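Local atomic coordinates of protein RIF2 (Saccharomyces cerevisiae, PDB entry 4BJ1), a protein that takes part in transcriptional silencing and in telomere length regulation, and interacts with RIF1 and the C-terminus of RAP1. Residues S15-E20 and I234-D239; I28-S33 and F216-L221. All blocks are in the same frame, centred on the assembly; numbering follows the deposited sequence.

Contact 1. Residues S15-E20 and I234-D239; sequences SMALQE and IKFTFD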
loop_
_atom_site.group_PDB
_atom_site.type_symbol
_atom_site.label_atom_id
_atom_site.label_comp_id
_atom_site.label_asym_id
_atom_site.label_seq_id
_atom_site.Cartn_x
_atom_site.Cartn_y
_atom_site.Cartn_z
ATOM N N SER A 15 4.756 3.440 9.281
ATOM C CA SER A 15 4.498 3.682 7.869
ATOM C C SER A 15 4.182 2.382 7.106
ATOM O O SER A 15 3.283 2.372 6.254
ATOM C CB SER A 15 5.669 4.425 7.241
ATOM O OG SER A 15 6.788 3.570 7.087
ATOM N N MET A 16 4.903 1.289 7.425
ATOM C CA MET A 16 4.732 -0.003 6.763
ATOM C C MET A 16 3.431 -0.680 7.186
ATOM O O MET A 16 2.778 -1.345 6.365
ATOM C CB MET A 16 5.939 -0.911 7.028
ATOM C CG MET A 16 7.126 -0.623 6.138
ATOM S SD MET A 16 8.460 -1.802 6.443
ATOM C CE MET A 16 9.685 -1.202 5.354
ATOM N N ALA A 17 3.066 -0.519 8.473
ATOM C CA ALA A 17 1.848 -1.066 9.054
ATOM C C ALA A 17 0.669 -0.318 8.443
ATOM O O ALA A 17 -0.293 -0.951 8.020
ATOM C CB ALA A 17 1.858 -0.919 10.573
ATOM N N LEU A 18 0.765 1.011 8.321
ATOM C CA LEU A 18 -0.292 1.799 7.714
ATOM C C LEU A 18 -0.553 1.413 6.273
ATOM O O LEU A 18 -1.710 1.145 5.933
ATOM C CB LEU A 18 -0.042 3.282 7.874
ATOM C CG LEU A 18 -0.602 3.794 9.182
ATOM C CD1 LEU A 18 0.292 4.829 9.804
ATOM C CD2 LEU A 18 -2.038 4.294 9.008
ATOM N N GLN A 19 0.514 1.234 5.467
ATOM C CA GLN A 19 0.376 0.768 4.086
ATOM C C GLN A 19 -0.189 -0.656 4.021
ATOM O O GLN A 19 -1.103 -0.875 3.232
ATOM C CB GLN A 19 1.706 0.825 3.376
ATOM C CG GLN A 19 1.602 0.632 1.883
ATOM C CD GLN A 19 2.839 -0.044 1.393
ATOM O OE1 GLN A 19 3.403 -0.907 2.062
ATOM N NE2 GLN A 19 3.311 0.350 0.231
ATOM N N GLU A 20 0.285 -1.600 4.883
ATOM C CA GLU A 20 -0.239 -2.960 4.831
ATOM C C GLU A 20 -1.671 -3.053 5.262
ATOM O O GLU A 20 -2.420 -3.783 4.630
ATOM C CB GLU A 20 0.613 -3.991 5.567
ATOM C CG GLU A 20 0.341 -5.370 4.974
ATOM C CD GLU A 20 1.177 -6.572 5.358
ATOM O OE1 GLU A 20 2.140 -6.401 6.134
ATOM O OE2 GLU A 20 0.852 -7.693 4.901
ATOM N N ILE A 234 -5.314 -7.461 10.414
ATOM C CA ILE A 234 -4.406 -6.813 11.355
ATOM C C ILE A 234 -3.102 -7.636 11.579
ATOM O O ILE A 234 -2.312 -7.328 12.471
ATOM C CB ILE A 234 -5.141 -6.429 12.649
ATOM C CG1 ILE A 234 -5.666 -7.681 13.399
ATOM C CG2 ILE A 234 -6.252 -5.418 12.322
ATOM C CD1 ILE A 234 -6.262 -7.430 14.809
ATOM N N LYS A 235 -2.856 -8.648 10.726
ATOM C CA LYS A 235 -1.615 -9.421 10.760
ATOM C C LYS A 235 -0.773 -8.848 9.633
ATOM O O LYS A 235 -1.274 -8.674 8.504
ATOM C CB LYS A 235 -1.841 -10.935 10.548
ATOM C CG LYS A 235 -2.702 -11.640 11.603
ATOM C CD LYS A 235 -2.120 -11.659 13.022
ATOM C CE LYS A 235 -2.926 -12.576 13.910
ATOM N NZ LYS A 235 -2.634 -14.019 13.650
ATOM N N PHE A 236 0.489 -8.514 9.949
ATOM C CA PHE A 236 1.387 -7.931 8.969
ATOM C C PHE A 236 2.467 -8.899 8.520
ATOM O O PHE A 236 2.895 -9.771 9.287
ATOM C CB PHE A 236 1.972 -6.611 9.471
ATOM C CG PHE A 236 0.954 -5.575 9.895
ATOM C CD1 PHE A 236 -0.176 -5.323 9.117
ATOM C CD2 PHE A 236 1.142 -4.823 11.052
ATOM C CE1 PHE A 236 -1.120 -4.368 9.516
ATOM C CE2 PHE A 236 0.208 -3.865 11.443
ATOM C CZ PHE A 236 -0.918 -3.645 10.673
ATOM N N THR A 237 2.903 -8.732 7.264
ATOM C CA THR A 237 3.878 -9.593 6.608
ATOM C C THR A 237 5.173 -8.914 6.157
ATOM O O THR A 237 6.064 -9.614 5.642
ATOM C CB THR A 237 3.235 -10.318 5.423
ATOM O OG1 THR A 237 3.005 -9.389 4.364
ATOM C CG2 THR A 237 1.984 -11.098 5.806
ATOM N N PHE A 238 5.293 -7.584 6.336
ATOM C CA PHE A 238 6.517 -6.861 5.946
ATOM C C PHE A 238 7.679 -7.246 6.887
ATOM O O PHE A 238 7.395 -7.626 8.018
ATOM C CB PHE A 238 6.288 -5.343 5.920
ATOM C CG PHE A 238 5.845 -4.752 7.226
ATOM C CD1 PHE A 238 6.778 -4.357 8.184
ATOM C CD2 PHE A 238 4.494 -4.555 7.495
ATOM C CE1 PHE A 238 6.366 -3.809 9.401
ATOM C CE2 PHE A 238 4.085 -3.953 8.680
ATOM C CZ PHE A 238 5.022 -3.610 9.643
ATOM N N ASP A 239 8.959 -7.145 6.456
ATOM C CA ASP A 239 10.120 -7.549 7.295
ATOM C C ASP A 239 9.856 -8.926 7.897
ATOM O O ASP A 239 9.761 -9.069 9.126
ATOM C CB ASP A 239 10.491 -6.538 8.413
ATOM C CG ASP A 239 10.560 -5.087 8.003
ATOM O OD1 ASP A 239 11.145 -4.803 6.940
ATOM O OD2 ASP A 239 10.035 -4.221 8.764
#

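Contact 2. Residues I28-S33 and F216-L221; sequences ISYVPS and FEMPIL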
loop_
_atom_site.group_PDB
_atom_site.type_symbol
_atom_site.label_atom_id
_atom_site.label_comp_id
_atom_site.label_asym_id
_atom_site.label_seq_id
_atom_site.Cartn_x
_atom_site.Cartn_y
_atom_site.Cartn_z
ATOM N N ILE A 28 -8.973 -8.545 -2.128
ATOM C CA ILE A 28 -10.098 -9.338 -2.662
ATOM C C ILE A 28 -9.659 -10.811 -2.816
ATOM O O ILE A 28 -10.088 -11.513 -3.728
ATOM C CB ILE A 28 -10.745 -8.709 -3.947
ATOM C CG1 ILE A 28 -9.714 -8.348 -5.018
ATOM C CG2 ILE A 28 -11.561 -7.475 -3.597
ATOM C CD1 ILE A 28 -9.717 -9.171 -6.182
ATOM N N SER A 29 -8.770 -11.260 -1.918
ATOM C CA SER A 29 -8.209 -12.607 -1.903
ATOM C C SER A 29 -9.218 -13.612 -1.369
ATOM O O SER A 29 -9.095 -14.806 -1.662
ATOM C CB SER A 29 -6.937 -12.648 -1.069
ATOM O OG SER A 29 -6.011 -11.651 -1.468
ATOM N N TYR A 30 -10.224 -13.133 -0.586
ATOM C CA TYR A 30 -11.302 -13.975 -0.049
ATOM C C TYR A 30 -12.201 -14.473 -1.191
ATOM O O TYR A 30 -12.827 -15.527 -1.070
ATOM C CB TYR A 30 -12.122 -13.248 1.035
ATOM C CG TYR A 30 -12.758 -11.938 0.623
ATOM C CD1 TYR A 30 -14.052 -11.899 0.106
ATOM C CD2 TYR A 30 -12.104 -10.727 0.833
ATOM C CE1 TYR A 30 -14.658 -10.688 -0.240
ATOM C CE2 TYR A 30 -12.693 -9.512 0.476
ATOM C CZ TYR A 30 -13.976 -9.495 -0.050
ATOM O OH TYR A 30 -14.556 -8.294 -0.384
ATOM N N VAL A 31 -12.216 -13.729 -2.314
ATOM C CA VAL A 31 -12.949 -14.055 -3.526
ATOM C C VAL A 31 -11.924 -14.199 -4.717
ATOM O O VAL A 31 -11.812 -13.314 -5.573
ATOM C CB VAL A 31 -14.145 -13.082 -3.744
ATOM C CG1 VAL A 31 -13.721 -11.611 -3.799
ATOM C CG2 VAL A 31 -14.983 -13.482 -4.944
ATOM N N PRO A 32 -11.136 -15.315 -4.761
ATOM C CA PRO A 32 -10.141 -15.475 -5.845
ATOM C C PRO A 32 -10.741 -15.512 -7.244
ATOM O O PRO A 32 -10.078 -15.134 -8.208
ATOM C CB PRO A 32 -9.451 -16.796 -5.500
ATOM C CG PRO A 32 -10.431 -17.525 -4.667
ATOM C CD PRO A 32 -11.110 -16.482 -3.854
ATOM N N SER A 33 -12.005 -15.952 -7.339
ATOM C CA SER A 33 -12.790 -16.024 -8.563
ATOM C C SER A 33 -12.978 -14.641 -9.183
ATOM O O SER A 33 -13.098 -14.554 -10.404
ATOM C CB SER A 33 -14.148 -16.661 -8.285
ATOM O OG SER A 33 -14.708 -16.215 -7.060
ATOM N N PHE A 216 -21.648 -10.694 -11.299
ATOM C CA PHE A 216 -20.757 -11.170 -10.255
ATOM C C PHE A 216 -21.408 -11.047 -8.882
ATOM O O PHE A 216 -21.654 -9.937 -8.395
ATOM C CB PHE A 216 -19.363 -10.538 -10.302
ATOM C CG PHE A 216 -18.390 -11.376 -9.507
ATOM C CD1 PHE A 216 -17.775 -12.484 -10.077
ATOM C CD2 PHE A 216 -18.138 -11.096 -8.166
ATOM C CE1 PHE A 216 -16.914 -13.287 -9.326
ATOM C CE2 PHE A 216 -17.268 -11.895 -7.417
ATOM C CZ PHE A 216 -16.671 -12.989 -7.999
ATOM N N GLU A 217 -21.716 -12.212 -8.283
ATOM C CA GLU A 217 -22.365 -12.340 -6.981
ATOM C C GLU A 217 -21.331 -12.293 -5.861
ATOM O O GLU A 217 -20.548 -13.229 -5.674
ATOM C CB GLU A 217 -23.208 -13.630 -6.924
ATOM C CG GLU A 217 -24.309 -13.627 -5.869
ATOM C CD GLU A 217 -25.510 -12.737 -6.135
ATOM O OE1 GLU A 217 -26.042 -12.758 -7.271
ATOM O OE2 GLU A 217 -25.942 -12.042 -5.186
ATOM N N MET A 218 -21.322 -11.180 -5.132
ATOM C CA MET A 218 -20.416 -10.973 -4.017
ATOM C C MET A 218 -20.788 -11.944 -2.885
ATOM O O MET A 218 -21.934 -11.945 -2.420
ATOM C CB MET A 218 -20.442 -9.505 -3.578
ATOM C CG MET A 218 -19.089 -8.966 -3.232
ATOM S SD MET A 218 -17.918 -9.081 -4.597
ATOM C CE MET A 218 -16.405 -8.860 -3.708
ATOM N N PRO A 219 -19.857 -12.854 -2.509
ATOM C CA PRO A 219 -20.187 -13.866 -1.483
ATOM C C PRO A 219 -20.476 -13.298 -0.094
ATOM O O PRO A 219 -19.762 -12.398 0.380
ATOM C CB PRO A 219 -18.950 -14.773 -1.477
ATOM C CG PRO A 219 -17.817 -13.867 -1.930
ATOM C CD PRO A 219 -18.459 -12.997 -2.981
ATOM N N ILE A 220 -21.531 -13.815 0.548
ATOM C CA ILE A 220 -21.909 -13.418 1.900
ATOM C C ILE A 220 -21.023 -14.274 2.789
ATOM O O ILE A 220 -21.055 -15.509 2.680
ATOM C CB ILE A 220 -23.423 -13.649 2.225
ATOM C CG1 ILE A 220 -24.376 -13.266 1.045
ATOM C CG2 ILE A 220 -23.840 -12.966 3.537
ATOM C CD1 ILE A 220 -24.447 -11.800 0.603
ATOM N N LEU A 221 -20.185 -13.636 3.620
ATOM C CA LEU A 221 -19.303 -14.406 4.484
ATOM C C LEU A 221 -20.061 -14.888 5.699
ATOM O O LEU A 221 -20.946 -14.188 6.193
ATOM C CB LEU A 221 -18.084 -13.582 4.938
ATOM C CG LEU A 221 -17.036 -13.166 3.899
ATOM C CD1 LEU A 221 -15.901 -12.433 4.569
ATOM C CD2 LEU A 221 -16.458 -14.360 3.161
#

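Contact 1. Residues S15-E20 and I234-D239
Met16, Ala17 and Glu20 of helix 10-26 meet a loop of the AAA+ lid, residues 234-239, whose Phe236, Thr237 and Phe238 touch it. The polar part is a set of hydrogen bonds from Thr237 and Phe238 to the Glu20 carboxylate. The Glu20 side chain is extended, with CG opposite the backbone N across the CA-CB bond (chi1 -156°), and this carries the carboxylate out from the helix to the Thr237 backbone. Glu20 OE1 accepts Thr237 N at 2.7 Å with an N-H...O angle of 165°, on the syn side and close to the carboxylate plane. Glu20 OE2 takes the hydroxyl OG1 of Thr237 at 2.8 Å, also syn but farther out of that plane. Two bonds from different atoms of one residue therefore fix the rotation of the carboxylate, and a weak third, from Phe238 N to Glu20 OE1, adds to them.

The apolar part rests on two rings. Ala17 CA lies over one face of Phe236, 4.2 Å from its centroid, while Ala17 CB comes within 3.5 Å of Phe236 CE2. The carbonyl of Ile234 covers the opposite face, and Phe236 also stacks with Tyr248 of helix 243-257.

Beyond the contact, Asp239 forms a salt bridge with Lys12, and Met16 packs on Ala62 of the second subunit. Met16 crosses the Phe238 ring obliquely: Met16 CB sits 3.6 Å from the ring centroid and 5° off the normal, a CH-pi contact, and the extended chain then leads the sulfur outward into a Met-aromatic approach, Met16 SD lying obliquely 3.5 Å from Phe238 CD1.

Contact 2. Residues I28-S33 and F216-L221
Val31 is the bump of this contact, and Phe216, Met218 and Pro219 shape the hollow that receives it. The site belongs to the AAA+ core: Phe216 lies near the end of 213-217, one of the two outermost strands, and the residues after it lead toward the lid, while Val31 sits in the turn before helix 32-42. The touching parts run 149° apart, roughly antiparallel, yet no hydrogen bond crosses between them, so the fit is one of side-chain shape.

Each branch of Val31 has its own place. Val31 CG2, opposite the backbone N about the CA-CB bond, points at the rim of the Phe216 ring and lies near its plane, 3.5 Å from Phe216 CZ; the same methyl is 4.0 Å from Pro219 CD. Val31 CG1 turns to the methyl of Met218, 3.8 Å from CE. The Met218 chain is bent at chi2 (58°), which brings CE back toward the turn, where it touches both Val31 and Tyr30. The phenol of Tyr30 meets that methyl from a direction roughly at right angles to that of Val31, with Tyr30 OH 3.8 Å from Met218 CE; the Tyr30 and Met218 side chains cross at about a right angle.

Ser33 OG is a second small neighbour of the Phe216 rim, 3.9 Å from Phe216 CZ and also near the ring plane. An alanine in place of Phe216 would probably leave Val31 CG2 and Ser33 OG without the ring edge they rest against, opening a gap at the start of helix 32-42.

Around this core, Phe216 also meets Phe37 of helix 32-42 and pairs through its backbone with strand 48-53. Met218 is backed by Leu34 of helix 32-42 and by Gln60 and Ile64 of helix 58-74, and Tyr30 leans on Tyr229 of helix 223-233.

How the contacts relate
From the N terminus, helix 10-26 carries the first half of contact 1, and the turn into helix 32-42 brings in the first half of contact 2. The chain then builds the five-stranded parallel sheet, ordered 2-3-4-1-5 as is characteristic of AAA+ ATPase folds, and its last strand, 213-217, returns to close contact 2. Helix 223-233 follows, and the loop after it closes contact 1, so contact 2 is nested inside the loop of contact 1. Contact 2 ties the sheet edge to helix 32-42, whereas contact 1 ties helix 10-26 to the lid. Their centres are 23 Å apart, and their nearest atoms, about 10 Å apart, do not touch.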